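Local atomic coordinates of myosin-I heavy chain (Dictyostelium discoideum, PDB entry 5EJY), a protein that works as an actin-based motor with ATPase activity in early phagocytosis and adhesion, and is represented here by the first MyTH4-FERM module of its tail. Residues A[65-69]-A[84-90]; A[199-203]-A[214-219]; A[206-210]-A[313-317]; A[431-437]-A[448-452]. All blocks are in the same frame, centred on the assembly; numbering follows the deposited sequence.

Contact 1. Residues A[65-69]-A[84-90]; sequences KVLHY and FYSPVKF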
loop_
_atom_site.group_PDB
_atom_site.type_symbol
_atom_site.label_atom_id
_atom_site.label_comp_id
_atom_site.label_asym_id
_atom_site.label_seq_id
_atom_site.Cartn_x
_atom_site.Cartn_y
_atom_site.Cartn_z
ATOM N N LYS A 65 17.792 -14.256 20.449
ATOM C CA LYS A 65 16.429 -14.222 19.912
ATOM C C LYS A 65 16.168 -15.373 18.933
ATOM O O LYS A 65 15.080 -15.953 18.921
ATOM C CB LYS A 65 16.118 -12.883 19.228
ATOM C CG LYS A 65 16.319 -11.650 20.088
ATOM C CD LYS A 65 15.451 -11.648 21.333
ATOM C CE LYS A 65 15.581 -10.308 22.060
ATOM N NZ LYS A 65 15.051 -10.353 23.449
ATOM N N VAL A 66 17.162 -15.683 18.105
ATOM C CA VAL A 66 17.087 -16.844 17.218
ATOM C C VAL A 66 16.850 -18.123 18.030
ATOM O O VAL A 66 15.914 -18.880 17.770
ATOM C CB VAL A 66 18.376 -16.996 16.369
ATOM C CG1 VAL A 66 18.361 -18.312 15.577
ATOM C CG2 VAL A 66 18.559 -15.792 15.425
ATOM N N LEU A 67 17.697 -18.357 19.024
ATOM C CA LEU A 67 17.533 -19.522 19.887
ATOM C C LEU A 67 16.142 -19.546 20.504
ATOM O O LEU A 67 15.489 -20.593 20.554
ATOM C CB LEU A 67 18.590 -19.524 20.989
ATOM C CG LEU A 67 20.016 -19.797 20.513
ATOM C CD1 LEU A 67 21.006 -19.674 21.663
ATOM C CD2 LEU A 67 20.086 -21.161 19.874
ATOM N N HIS A 68 15.696 -18.386 20.984
ATOM C CA HIS A 68 14.376 -18.293 21.603
ATOM C C HIS A 68 13.251 -18.698 20.652
ATOM O O HIS A 68 12.324 -19.405 21.049
ATOM C CB HIS A 68 14.126 -16.887 22.136
ATOM C CG HIS A 68 12.898 -16.774 22.977
ATOM N ND1 HIS A 68 11.660 -16.474 22.449
ATOM C CD2 HIS A 68 12.711 -16.935 24.307
ATOM C CE1 HIS A 68 10.766 -16.446 23.420
ATOM N NE2 HIS A 68 11.377 -16.726 24.557
ATOM N N TYR A 69 13.317 -18.242 19.402
ATOM C CA TYR A 69 12.277 -18.582 18.430
ATOM C C TYR A 69 12.348 -20.059 18.077
ATOM O O TYR A 69 11.323 -20.731 17.961
ATOM C CB TYR A 69 12.382 -17.734 17.157
ATOM C CG TYR A 69 11.322 -18.071 16.128
ATOM C CD1 TYR A 69 11.580 -18.970 15.102
ATOM C CD2 TYR A 69 10.065 -17.489 16.186
ATOM C CE1 TYR A 69 10.605 -19.287 14.157
ATOM C CE2 TYR A 69 9.086 -17.802 15.253
ATOM C CZ TYR A 69 9.357 -18.691 14.245
ATOM O OH TYR A 69 8.382 -18.993 13.324
ATOM N N PHE A 84 4.769 -14.675 20.426
ATOM C CA PHE A 84 5.449 -15.643 19.575
ATOM C C PHE A 84 6.393 -14.991 18.562
ATOM O O PHE A 84 7.470 -15.508 18.276
ATOM C CB PHE A 84 4.420 -16.488 18.832
ATOM C CG PHE A 84 5.024 -17.545 17.957
ATOM C CD1 PHE A 84 5.563 -18.694 18.513
ATOM C CD2 PHE A 84 5.045 -17.398 16.580
ATOM C CE1 PHE A 84 6.120 -19.674 17.720
ATOM C CE2 PHE A 84 5.599 -18.377 15.770
ATOM C CZ PHE A 84 6.138 -19.521 16.343
ATOM N N TYR A 85 5.981 -13.858 18.011
ATOM C CA TYR A 85 6.765 -13.194 16.974
ATOM C C TYR A 85 7.697 -12.107 17.486
ATOM O O TYR A 85 8.500 -11.571 16.721
ATOM C CB TYR A 85 5.849 -12.644 15.878
ATOM C CG TYR A 85 5.276 -13.741 15.028
ATOM C CD1 TYR A 85 6.088 -14.467 14.170
ATOM C CD2 TYR A 85 3.929 -14.076 15.100
ATOM C CE1 TYR A 85 5.577 -15.495 13.397
ATOM C CE2 TYR A 85 3.406 -15.096 14.330
ATOM C CZ TYR A 85 4.232 -15.799 13.481
ATOM O OH TYR A 85 3.720 -16.805 12.708
ATOM N N SER A 86 7.602 -11.784 18.772
ATOM C CA SER A 86 8.435 -10.731 19.340
ATOM C C SER A 86 9.945 -10.902 19.088
ATOM O O SER A 86 10.622 -9.927 18.746
ATOM C CB SER A 86 8.132 -10.509 20.833
ATOM O OG SER A 86 8.424 -11.659 21.603
ATOM N N PRO A 87 10.484 -12.123 19.248
ATOM C CA PRO A 87 11.913 -12.239 18.921
ATOM C C PRO A 87 12.187 -12.006 17.434
ATOM O O PRO A 87 13.253 -11.494 17.086
ATOM C CB PRO A 87 12.253 -13.687 19.307
ATOM C CG PRO A 87 10.939 -14.412 19.264
ATOM C CD PRO A 87 9.913 -13.401 19.707
ATOM N N VAL A 88 11.240 -12.383 16.577
ATOM C CA VAL A 88 11.359 -12.145 15.138
ATOM C C VAL A 88 11.362 -10.643 14.816
ATOM O O VAL A 88 12.200 -10.155 14.051
ATOM C CB VAL A 88 10.242 -12.864 14.346
ATOM C CG1 VAL A 88 10.322 -12.529 12.867
ATOM C CG2 VAL A 88 10.337 -14.364 14.549
ATOM N N LYS A 89 10.434 -9.911 15.424
ATOM C CA LYS A 89 10.353 -8.466 15.247
ATOM C C LYS A 89 11.656 -7.787 15.652
ATOM O O LYS A 89 12.124 -6.854 14.998
ATOM C CB LYS A 89 9.197 -7.902 16.083
ATOM C CG LYS A 89 7.812 -8.302 15.601
ATOM C CD LYS A 89 7.492 -7.676 14.257
ATOM C CE LYS A 89 6.042 -7.920 13.849
ATOM N NZ LYS A 89 5.070 -7.012 14.514
ATOM N N PHE A 90 12.246 -8.252 16.745
ATOM C CA PHE A 90 13.500 -7.675 17.199
ATOM C C PHE A 90 14.585 -7.828 16.124
ATOM O O PHE A 90 15.240 -6.857 15.722
ATOM C CB PHE A 90 13.939 -8.337 18.507
ATOM C CG PHE A 90 15.231 -7.799 19.046
ATOM C CD1 PHE A 90 15.240 -6.729 19.922
ATOM C CD2 PHE A 90 16.438 -8.364 18.673
ATOM C CE1 PHE A 90 16.431 -6.229 20.420
ATOM C CE2 PHE A 90 17.637 -7.865 19.163
ATOM C CZ PHE A 90 17.633 -6.804 20.041
#
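Phe-84 brings the far end of its ring against the ring of Tyr-69, with CE2 of Phe-84 3.6 Å from CE2 of Tyr-69. The two planes stand 54° apart, so the rings meet at a slant. The next residue, Tyr-85, starts out from the other side of its helix and packs on helix 189-196; CD2 of Phe-84 lies over the centre of one face of its ring. Pro-87 is the point where the backbones come nearest. Its CB lies 3.6 Å from the carbonyl O of Lys-65, while its CG reaches the edge of the Tyr-69 ring. The proline has no N-H to give to the preceding turn, and helix 81-97 is kinked here as it runs nearly antiparallel to helix 53-70, the local axes 8.7 Å apart, within the helical MyTH4 domain. Val-88 follows with CG2 3.5 Å from CD2 of Tyr-69, and both side chains also pack on Leu-128 of helix 119-133. Glu-127, from that same helix, hydrogen-bonds to the Tyr-69 hydroxyl, so the buried phenol is anchored at its polar end. Phe-90 receives Lys-65 across one face. The lysine chain bends at chi2 (-60°), which carries CE over the ring, 4.0 Å from the Phe-90 centroid, as a CH-pi contact, with CG of Lys-65 3.6 Å from CD2 of Phe-90. The ammonium NZ lies farther out, where any cation-pi attraction is weak, and it hydrogen-bonds to a polyethylene glycol, probably from the crystallisation liquor.

Contact 2. Residues A[199-203]-A[214-219]; sequences RPIFV and GLHIDS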
loop_
_atom_site.group_PDB
_atom_site.type_symbol
_atom_site.label_atom_id
_atom_site.label_comp_id
_atom_site.label_asym_id
_atom_site.label_seq_id
_atom_site.Cartn_x
_atom_site.Cartn_y
_atom_site.Cartn_z
ATOM N N ARG A 199 2.350 -19.278 2.523
ATOM C CA ARG A 199 1.175 -18.926 1.735
ATOM C C ARG A 199 1.129 -17.417 1.476
ATOM O O ARG A 199 1.879 -16.671 2.084
ATOM C CB ARG A 199 -0.094 -19.383 2.436
ATOM C CG ARG A 199 -0.359 -18.682 3.748
ATOM C CD ARG A 199 -1.750 -19.021 4.261
ATOM N NE ARG A 199 -2.197 -18.060 5.267
ATOM C CZ ARG A 199 -2.096 -18.260 6.575
ATOM N NH1 ARG A 199 -1.571 -19.392 7.025
ATOM N NH2 ARG A 199 -2.518 -17.337 7.431
ATOM N N PRO A 200 0.259 -16.979 0.554
ATOM C CA PRO A 200 0.058 -15.553 0.262
ATOM C C PRO A 200 -0.608 -14.820 1.414
ATOM O O PRO A 200 -1.255 -15.450 2.251
ATOM C CB PRO A 200 -0.893 -15.570 -0.943
ATOM C CG PRO A 200 -0.771 -16.956 -1.523
ATOM C CD PRO A 200 -0.523 -17.842 -0.348
ATOM N N ILE A 201 -0.436 -13.500 1.470
ATOM C CA ILE A 201 -1.192 -12.682 2.397
ATOM C C ILE A 201 -2.496 -12.351 1.681
ATOM O O ILE A 201 -2.472 -11.975 0.510
ATOM C CB ILE A 201 -0.446 -11.361 2.742
ATOM C CG1 ILE A 201 0.833 -11.651 3.535
ATOM C CG2 ILE A 201 -1.332 -10.449 3.561
ATOM C CD1 ILE A 201 2.005 -12.121 2.685
ATOM N N PHE A 202 -3.626 -12.528 2.362
ATOM C CA PHE A 202 -4.917 -12.140 1.800
ATOM C C PHE A 202 -5.294 -10.730 2.267
ATOM O O PHE A 202 -5.324 -10.456 3.469
ATOM C CB PHE A 202 -6.015 -13.141 2.199
ATOM C CG PHE A 202 -7.345 -12.853 1.561
ATOM C CD1 PHE A 202 -7.518 -13.018 0.195
ATOM C CD2 PHE A 202 -8.414 -12.401 2.322
ATOM C CE1 PHE A 202 -8.742 -12.750 -0.403
ATOM C CE2 PHE A 202 -9.633 -12.133 1.735
ATOM C CZ PHE A 202 -9.798 -12.302 0.373
ATOM N N VAL A 203 -5.532 -9.823 1.324
ATOM C CA VAL A 203 -5.989 -8.480 1.678
ATOM C C VAL A 203 -7.333 -8.196 1.044
ATOM O O VAL A 203 -7.631 -8.684 -0.038
ATOM C CB VAL A 203 -4.997 -7.353 1.266
ATOM C CG1 VAL A 203 -3.690 -7.493 2.017
ATOM C CG2 VAL A 203 -4.763 -7.346 -0.243
ATOM N N GLY A 214 -11.142 -9.365 -2.919
ATOM C CA GLY A 214 -10.023 -10.012 -2.256
ATOM C C GLY A 214 -8.827 -10.119 -3.188
ATOM O O GLY A 214 -9.005 -10.343 -4.372
ATOM N N LEU A 215 -7.618 -9.929 -2.665
ATOM C CA LEU A 215 -6.406 -10.217 -3.425
ATOM C C LEU A 215 -5.453 -11.078 -2.604
ATOM O O LEU A 215 -5.313 -10.893 -1.392
ATOM C CB LEU A 215 -5.679 -8.933 -3.834
ATOM C CG LEU A 215 -6.313 -7.931 -4.802
ATOM C CD1 LEU A 215 -5.406 -6.689 -4.933
ATOM C CD2 LEU A 215 -6.585 -8.567 -6.176
ATOM N N HIS A 216 -4.801 -12.020 -3.268
ATOM C CA HIS A 216 -3.726 -12.774 -2.642
ATOM C C HIS A 216 -2.403 -12.186 -3.100
ATOM O O HIS A 216 -2.105 -12.162 -4.299
ATOM C CB HIS A 216 -3.821 -14.266 -2.988
ATOM C CG HIS A 216 -4.986 -14.950 -2.343
ATOM N ND1 HIS A 216 -6.227 -15.024 -2.937
ATOM C CD2 HIS A 216 -5.108 -15.558 -1.139
ATOM C CE1 HIS A 216 -7.062 -15.659 -2.132
ATOM N NE2 HIS A 216 -6.407 -15.991 -1.033
ATOM N N ILE A 217 -1.618 -11.699 -2.144
ATOM C CA ILE A 217 -0.361 -11.037 -2.469
ATOM C C ILE A 217 0.825 -11.634 -1.712
ATOM O O ILE A 217 0.659 -12.502 -0.839
ATOM C CB ILE A 217 -0.427 -9.498 -2.162
ATOM C CG1 ILE A 217 -0.542 -9.230 -0.659
ATOM C CG2 ILE A 217 -1.617 -8.850 -2.880
ATOM C CD1 ILE A 217 -0.502 -7.714 -0.309
ATOM N N ASP A 218 2.024 -11.168 -2.050
ATOM C CA ASP A 218 3.198 -11.526 -1.266
ATOM C C ASP A 218 3.886 -10.301 -0.691
ATOM O O ASP A 218 3.437 -9.154 -0.912
ATOM C CB ASP A 218 4.159 -12.484 -2.018
ATOM C CG ASP A 218 4.917 -11.824 -3.166
ATOM O OD1 ASP A 218 4.998 -10.581 -3.250
ATOM O OD2 ASP A 218 5.464 -12.579 -4.008
ATOM N N SER A 219 4.950 -10.531 0.076
ATOM C CA SER A 219 5.617 -9.427 0.778
ATOM C C SER A 219 6.104 -8.319 -0.149
ATOM O O SER A 219 6.198 -7.156 0.264
ATOM C CB SER A 219 6.814 -9.967 1.572
ATOM O OG SER A 219 6.369 -10.955 2.488
#
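Ile-201 and Ile-217 face each other as an antiparallel hydrogen-bonded pair in the hairpin of strands 201-207 and 212-217, which starts the ubiquitin-like first lobe of the FERM domain. Val-203 and Leu-215 form the next such pair, and each pair is closed by two backbone bonds. The one from Ile-217 N to Ile-201 O, 2.8 Å, is almost straight; its counterpart from Ile-201 N to Ile-217 O is short at 2.7 Å but more bent.

The buried face carries the close packing. CG1 of Ile-217 takes the position between its own backbone N and carbonyl carbon (chi1 67°), which turns it across the strand to 4.0 Å from CB of Ile-201, while its CD1 meets CG1 of Val-203. CG2 of Val-203 rests on CB of Leu-215. Helix 264-277 lies against Ile-201, Val-203 and Ile-217, and helix 223-233 against Leu-215 and Ile-217.

On the other face the contact is exposed and made by Phe-202, His-216 and Pro-200. The two rings meet obliquely, planes 47° apart, yet CD1 of Phe-202 sits over one face of the imidazole, toward its rim. Pro-200 reaches the imidazole's edge and sets CB 3.8 Å from CB of His-216. At its far end the phenyl ring runs over Gly-214, where a side chain would collide with it: CZ of Phe-202 stands 3.5 Å from CA of Gly-214.

Contact 3. Residues A[206-210]-A[313-317]; sequences TATDG and FYYHQ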
loop_
_atom_site.group_PDB
_atom_site.type_symbol
_atom_site.label_atom_id
_atom_site.label_comp_id
_atom_site.label_asym_id
_atom_site.label_seq_id
_atom_site.Cartn_x
_atom_site.Cartn_y
_atom_site.Cartn_z
ATOM N N THR A 206 -11.623 -2.367 -0.762
ATOM C CA THR A 206 -12.962 -1.834 -0.965
ATOM C C THR A 206 -13.056 -1.089 -2.299
ATOM O O THR A 206 -12.231 -0.233 -2.590
ATOM C CB THR A 206 -13.319 -0.851 0.162
ATOM O OG1 THR A 206 -13.165 -1.510 1.425
ATOM C CG2 THR A 206 -14.754 -0.354 0.013
ATOM N N ALA A 207 -14.065 -1.408 -3.104
ATOM C CA ALA A 207 -14.296 -0.685 -4.351
ATOM C C ALA A 207 -15.177 0.541 -4.076
ATOM O O ALA A 207 -15.718 0.681 -2.986
ATOM C CB ALA A 207 -14.937 -1.606 -5.392
ATOM N N THR A 208 -15.311 1.427 -5.053
ATOM C CA THR A 208 -16.069 2.669 -4.848
ATOM C C THR A 208 -17.559 2.414 -4.592
ATOM O O THR A 208 -18.237 3.233 -3.973
ATOM C CB THR A 208 -15.907 3.634 -6.034
ATOM O OG1 THR A 208 -16.369 3.001 -7.233
ATOM C CG2 THR A 208 -14.432 4.054 -6.207
ATOM N N ASP A 209 -18.068 1.273 -5.055
ATOM C CA ASP A 209 -19.467 0.928 -4.833
ATOM C C ASP A 209 -19.622 0.222 -3.497
ATOM O O ASP A 209 -20.683 -0.323 -3.178
ATOM C CB ASP A 209 -19.999 0.048 -5.965
ATOM C CG ASP A 209 -19.233 -1.268 -6.099
ATOM O OD1 ASP A 209 -18.513 -1.657 -5.148
ATOM O OD2 ASP A 209 -19.370 -1.917 -7.157
ATOM N N GLY A 210 -18.551 0.226 -2.711
ATOM C CA GLY A 210 -18.601 -0.356 -1.384
ATOM C C GLY A 210 -18.374 -1.856 -1.362
ATOM O O GLY A 210 -18.233 -2.444 -0.292
ATOM N N PHE A 313 -17.578 2.621 -11.677
ATOM C CA PHE A 313 -16.826 2.801 -10.438
ATOM C C PHE A 313 -16.643 4.308 -10.214
ATOM O O PHE A 313 -16.852 4.826 -9.109
ATOM C CB PHE A 313 -15.449 2.110 -10.506
ATOM C CG PHE A 313 -15.469 0.631 -10.135
ATOM C CD1 PHE A 313 -16.318 0.148 -9.156
ATOM C CD2 PHE A 313 -14.599 -0.266 -10.761
ATOM C CE1 PHE A 313 -16.321 -1.214 -8.818
ATOM C CE2 PHE A 313 -14.591 -1.613 -10.426
ATOM C CZ PHE A 313 -15.453 -2.088 -9.454
ATOM N N TYR A 314 -16.264 5.013 -11.269
ATOM C CA TYR A 314 -16.020 6.446 -11.127
ATOM C C TYR A 314 -17.256 7.260 -10.707
ATOM O O TYR A 314 -17.148 8.147 -9.860
ATOM C CB TYR A 314 -15.377 7.048 -12.382
ATOM C CG TYR A 314 -15.273 8.554 -12.270
ATOM C CD1 TYR A 314 -14.554 9.137 -11.227
ATOM C CD2 TYR A 314 -15.924 9.390 -13.168
ATOM C CE1 TYR A 314 -14.470 10.525 -11.092
ATOM C CE2 TYR A 314 -15.835 10.790 -13.045
ATOM C CZ TYR A 314 -15.106 11.341 -12.013
ATOM O OH TYR A 314 -15.025 12.721 -11.890
ATOM N N TYR A 315 -18.421 6.974 -11.288
ATOM C CA TYR A 315 -19.632 7.709 -10.908
ATOM C C TYR A 315 -19.895 7.615 -9.412
ATOM O O TYR A 315 -20.320 8.585 -8.796
ATOM C CB TYR A 315 -20.874 7.217 -11.663
ATOM C CG TYR A 315 -20.776 7.295 -13.163
ATOM C CD1 TYR A 315 -20.028 8.278 -13.783
ATOM C CD2 TYR A 315 -21.422 6.351 -13.966
ATOM C CE1 TYR A 315 -19.934 8.336 -15.166
ATOM C CE2 TYR A 315 -21.338 6.406 -15.340
ATOM C CZ TYR A 315 -20.594 7.398 -15.935
ATOM O OH TYR A 315 -20.509 7.443 -17.310
ATOM N N HIS A 316 -19.661 6.446 -8.822
ATOM C CA HIS A 316 -19.846 6.292 -7.379
ATOM C C HIS A 316 -18.887 7.191 -6.615
ATOM O O HIS A 316 -19.249 7.790 -5.602
ATOM C CB HIS A 316 -19.621 4.840 -6.944
ATOM C CG HIS A 316 -20.649 3.889 -7.467
ATOM N ND1 HIS A 316 -20.427 3.081 -8.560
ATOM C CD2 HIS A 316 -21.906 3.620 -7.048
ATOM C CE1 HIS A 316 -21.502 2.351 -8.791
ATOM N NE2 HIS A 316 -22.413 2.656 -7.885
ATOM N N GLN A 317 -17.651 7.250 -7.098
ATOM C CA GLN A 317 -16.607 8.081 -6.491
ATOM C C GLN A 317 -16.957 9.568 -6.566
ATOM O O GLN A 317 -16.877 10.279 -5.570
ATOM C CB GLN A 317 -15.282 7.820 -7.204
ATOM C CG GLN A 317 -14.174 8.823 -6.935
ATOM C CD GLN A 317 -12.887 8.438 -7.648
ATOM O OE1 GLN A 317 -12.621 7.256 -7.849
ATOM N NE2 GLN A 317 -12.106 9.430 -8.064
#
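Thr-208 supplies the one hydrogen bond across this contact, its OG1 donating to the backbone O of Phe-313 at 2.7 Å. With chi1 at 59° the hydroxyl sits between the threonine's own N and carbonyl carbon, facing the helix. It comes to the carbonyl from well to the side, the C=O...OG1 angle being 108°, which leaves the same oxygen able to accept the helical N-H of Gln-317. A valine here would put a methyl where the hydroxyl was and would probably leave the Phe-313 carbonyl without its donor from the turn, which would then be held to the helix by packing alone.

The CH-pi contact belongs to Asp-209: its CB lies over the centre of the His-316 ring, 3.9 Å from the centroid. The carboxylate of Asp-209 goes the other way, OD2 resting at the edge of the Phe-313 ring 3.5 Å from CE1, while OD1 bonds to Ser-211.

Apolar packing is added by Ala-207, whose CB is 3.7 Å from CE1 of Phe-313. Ala-207, Thr-208 and Asp-209 belong to the type I turn from Ala-207 to Gly-210, between strands 201-207 and 212-217. The arrangement is an interface between lobes of a FERM domain, the ubiquitin-like lobe meeting helix 304-322 of the helical central lobe.

Contact 4. Residues A[431-437]-A[448-452]; sequences LNVNGIN and ESVKY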
loop_
_atom_site.group_PDB
_atom_site.type_symbol
_atom_site.label_atom_id
_atom_site.label_comp_id
_atom_site.label_asym_id
_atom_site.label_seq_id
_atom_site.Cartn_x
_atom_site.Cartn_y
_atom_site.Cartn_z
ATOM N N LEU A 431 -7.033 18.681 -10.908
ATOM C CA LEU A 431 -6.042 18.447 -11.958
ATOM C C LEU A 431 -6.575 17.531 -13.067
ATOM O O LEU A 431 -7.183 16.488 -12.804
ATOM C CB LEU A 431 -4.726 17.888 -11.389
ATOM C CG LEU A 431 -3.914 18.777 -10.436
ATOM C CD1 LEU A 431 -4.568 18.795 -9.068
ATOM C CD2 LEU A 431 -2.475 18.299 -10.335
ATOM N N ASN A 432 -6.360 17.946 -14.310
ATOM C CA ASN A 432 -6.731 17.130 -15.461
ATOM C C ASN A 432 -5.724 17.393 -16.571
ATOM O O ASN A 432 -4.715 18.069 -16.338
ATOM C CB ASN A 432 -8.173 17.416 -15.897
ATOM C CG ASN A 432 -8.412 18.885 -16.211
ATOM O OD1 ASN A 432 -7.498 19.596 -16.608
ATOM N ND2 ASN A 432 -9.643 19.340 -16.031
ATOM N N VAL A 433 -5.966 16.867 -17.766
ATOM C CA VAL A 433 -5.001 17.051 -18.852
ATOM C C VAL A 433 -4.884 18.515 -19.286
ATOM O O VAL A 433 -3.914 18.894 -19.932
ATOM C CB VAL A 433 -5.335 16.177 -20.085
ATOM C CG1 VAL A 433 -5.220 14.685 -19.729
ATOM C CG2 VAL A 433 -6.725 16.527 -20.626
ATOM N N ASN A 434 -5.860 19.335 -18.909
ATOM C CA ASN A 434 -5.863 20.753 -19.287
ATOM C C ASN A 434 -5.086 21.673 -18.360
ATOM O O ASN A 434 -4.891 22.847 -18.680
ATOM C CB ASN A 434 -7.294 21.270 -19.388
ATOM C CG ASN A 434 -8.062 20.592 -20.483
ATOM O OD1 ASN A 434 -7.493 20.247 -21.516
ATOM N ND2 ASN A 434 -9.353 20.377 -20.263
ATOM N N GLY A 435 -4.659 21.156 -17.210
ATOM C CA GLY A 435 -3.930 21.975 -16.258
ATOM C C GLY A 435 -4.252 21.749 -14.795
ATOM O O GLY A 435 -5.053 20.878 -14.432
ATOM N N ILE A 436 -3.586 22.531 -13.950
ATOM C CA ILE A 436 -3.833 22.528 -12.520
ATOM C C ILE A 436 -4.824 23.625 -12.194
ATOM O O ILE A 436 -4.480 24.807 -12.167
ATOM C CB ILE A 436 -2.535 22.767 -11.737
ATOM C CG1 ILE A 436 -1.485 21.725 -12.139
ATOM C CG2 ILE A 436 -2.815 22.717 -10.237
ATOM C CD1 ILE A 436 -0.085 22.042 -11.673
ATOM N N ASN A 437 -6.058 23.231 -11.936
ATOM C CA ASN A 437 -7.137 24.189 -11.784
ATOM C C ASN A 437 -7.461 24.546 -10.340
ATOM O O ASN A 437 -7.705 23.682 -9.499
ATOM C CB ASN A 437 -8.375 23.682 -12.523
ATOM C CG ASN A 437 -8.064 23.314 -13.959
ATOM O OD1 ASN A 437 -7.751 24.184 -14.768
ATOM N ND2 ASN A 437 -8.120 22.019 -14.279
ATOM N N GLU A 448 -8.669 29.830 -11.708
ATOM C CA GLU A 448 -7.447 29.951 -12.488
ATOM C C GLU A 448 -7.014 28.594 -12.993
ATOM O O GLU A 448 -7.231 27.588 -12.323
ATOM C CB GLU A 448 -6.337 30.555 -11.620
ATOM C CG GLU A 448 -5.060 30.876 -12.367
ATOM C CD GLU A 448 -4.218 31.925 -11.648
ATOM O OE1 GLU A 448 -4.799 32.752 -10.906
ATOM O OE2 GLU A 448 -2.977 31.914 -11.821
ATOM N N SER A 449 -6.418 28.562 -14.181
ATOM C CA SER A 449 -5.855 27.326 -14.721
ATOM C C SER A 449 -4.341 27.431 -14.774
ATOM O O SER A 449 -3.780 28.119 -15.631
ATOM C CB SER A 449 -6.400 27.025 -16.120
ATOM O OG SER A 449 -5.722 25.912 -16.693
ATOM N N VAL A 450 -3.680 26.757 -13.843
ATOM C CA VAL A 450 -2.233 26.806 -13.743
ATOM C C VAL A 450 -1.602 25.790 -14.689
ATOM O O VAL A 450 -2.081 24.659 -14.807
ATOM C CB VAL A 450 -1.779 26.572 -12.288
ATOM C CG1 VAL A 450 -0.262 26.580 -12.193
ATOM C CG2 VAL A 450 -2.385 27.646 -11.380
ATOM N N LYS A 451 -0.541 26.200 -15.376
ATOM C CA LYS A 451 0.049 25.378 -16.440
ATOM C C LYS A 451 1.105 24.388 -15.953
ATOM O O LYS A 451 2.013 24.759 -15.208
ATOM C CB LYS A 451 0.695 26.279 -17.500
ATOM C CG LYS A 451 -0.248 27.254 -18.189
ATOM C CD LYS A 451 0.568 28.230 -19.042
ATOM C CE LYS A 451 -0.246 29.455 -19.437
ATOM N NZ LYS A 451 -1.474 29.078 -20.189
ATOM N N TYR A 452 1.019 23.142 -16.414
ATOM C CA TYR A 452 2.085 22.173 -16.168
ATOM C C TYR A 452 3.391 22.675 -16.762
ATOM O O TYR A 452 4.472 22.396 -16.236
ATOM C CB TYR A 452 1.741 20.796 -16.769
ATOM C CG TYR A 452 0.547 20.130 -16.123
ATOM C CD1 TYR A 452 0.612 19.651 -14.816
ATOM C CD2 TYR A 452 -0.646 19.977 -16.815
ATOM C CE1 TYR A 452 -0.490 19.029 -14.217
ATOM C CE2 TYR A 452 -1.743 19.363 -16.224
ATOM C CZ TYR A 452 -1.659 18.896 -14.922
ATOM O OH TYR A 452 -2.762 18.300 -14.340
HETATM O O HOH W 1 -3.468 25.295 -18.101
#
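Tyr-452 has CG anti to its carbonyl carbon (chi1 -65°), and this swings the ring back over the strand beside it, where Ile-436, with CG1 likewise anti to its carbonyl carbon (chi1 -56°), sets CG1 3.5 Å from CE1 of the tyrosine. One face of the ring takes the backbone N of Ile-436, and CE2 of Tyr-452 lies 3.4 Å from CA of Gly-435. The phenol thus reaches the type I turn from Asn-432 to Gly-435, donating from OH to the O of Asn-432 at 2.8 Å. That oxygen is gripped twice, since Gly-435 N approaches it from the opposite face of the carbonyl plane. A phenylalanine in place of Tyr-452 would probably keep the ring packing but leave the Asn-432 carbonyl without one of its two donors, and the hydroxyl's tie to the turn would be lost.

Beyond the turn, Ile-436 and Val-450 form an antiparallel hydrogen-bonded pair, with Val-450 O 2.7 Å from Ile-436 N. At the exposed edge a water bridges Asn-434 O and Ser-449 OG, while OD1 of Asn-432 accepts from Asn-434 N in an Asx turn. Strand 445-450 is an outer strand of the antiparallel sheet of the PH-like third FERM lobe, strand 435-440 lying between it and strand 426-432, and the C-terminal helix 484-499 packs on Leu-431, Val-433 and Tyr-452.

Contact 1 closes before the others begin and lies in the MyTH4 domain; contacts 2, 3 and 4 belong to the FERM domain. Contact 2 is the nearest to contact 1, their centres about 23 Å apart, and helix 189-196 packs on both. Contacts 2 and 3 share strand 201-207 and cross along the chain, one using the strand's start, the other its end. Contact 4 comes last, its centre about 25 Å from that of contact 3 and about 52 Å from that of contact 1. Together they pass from the MyTH4 helices through the ubiquitin-like lobe and its junction with the central lobe to the PH-like lobe, the parts of one elongated tail module.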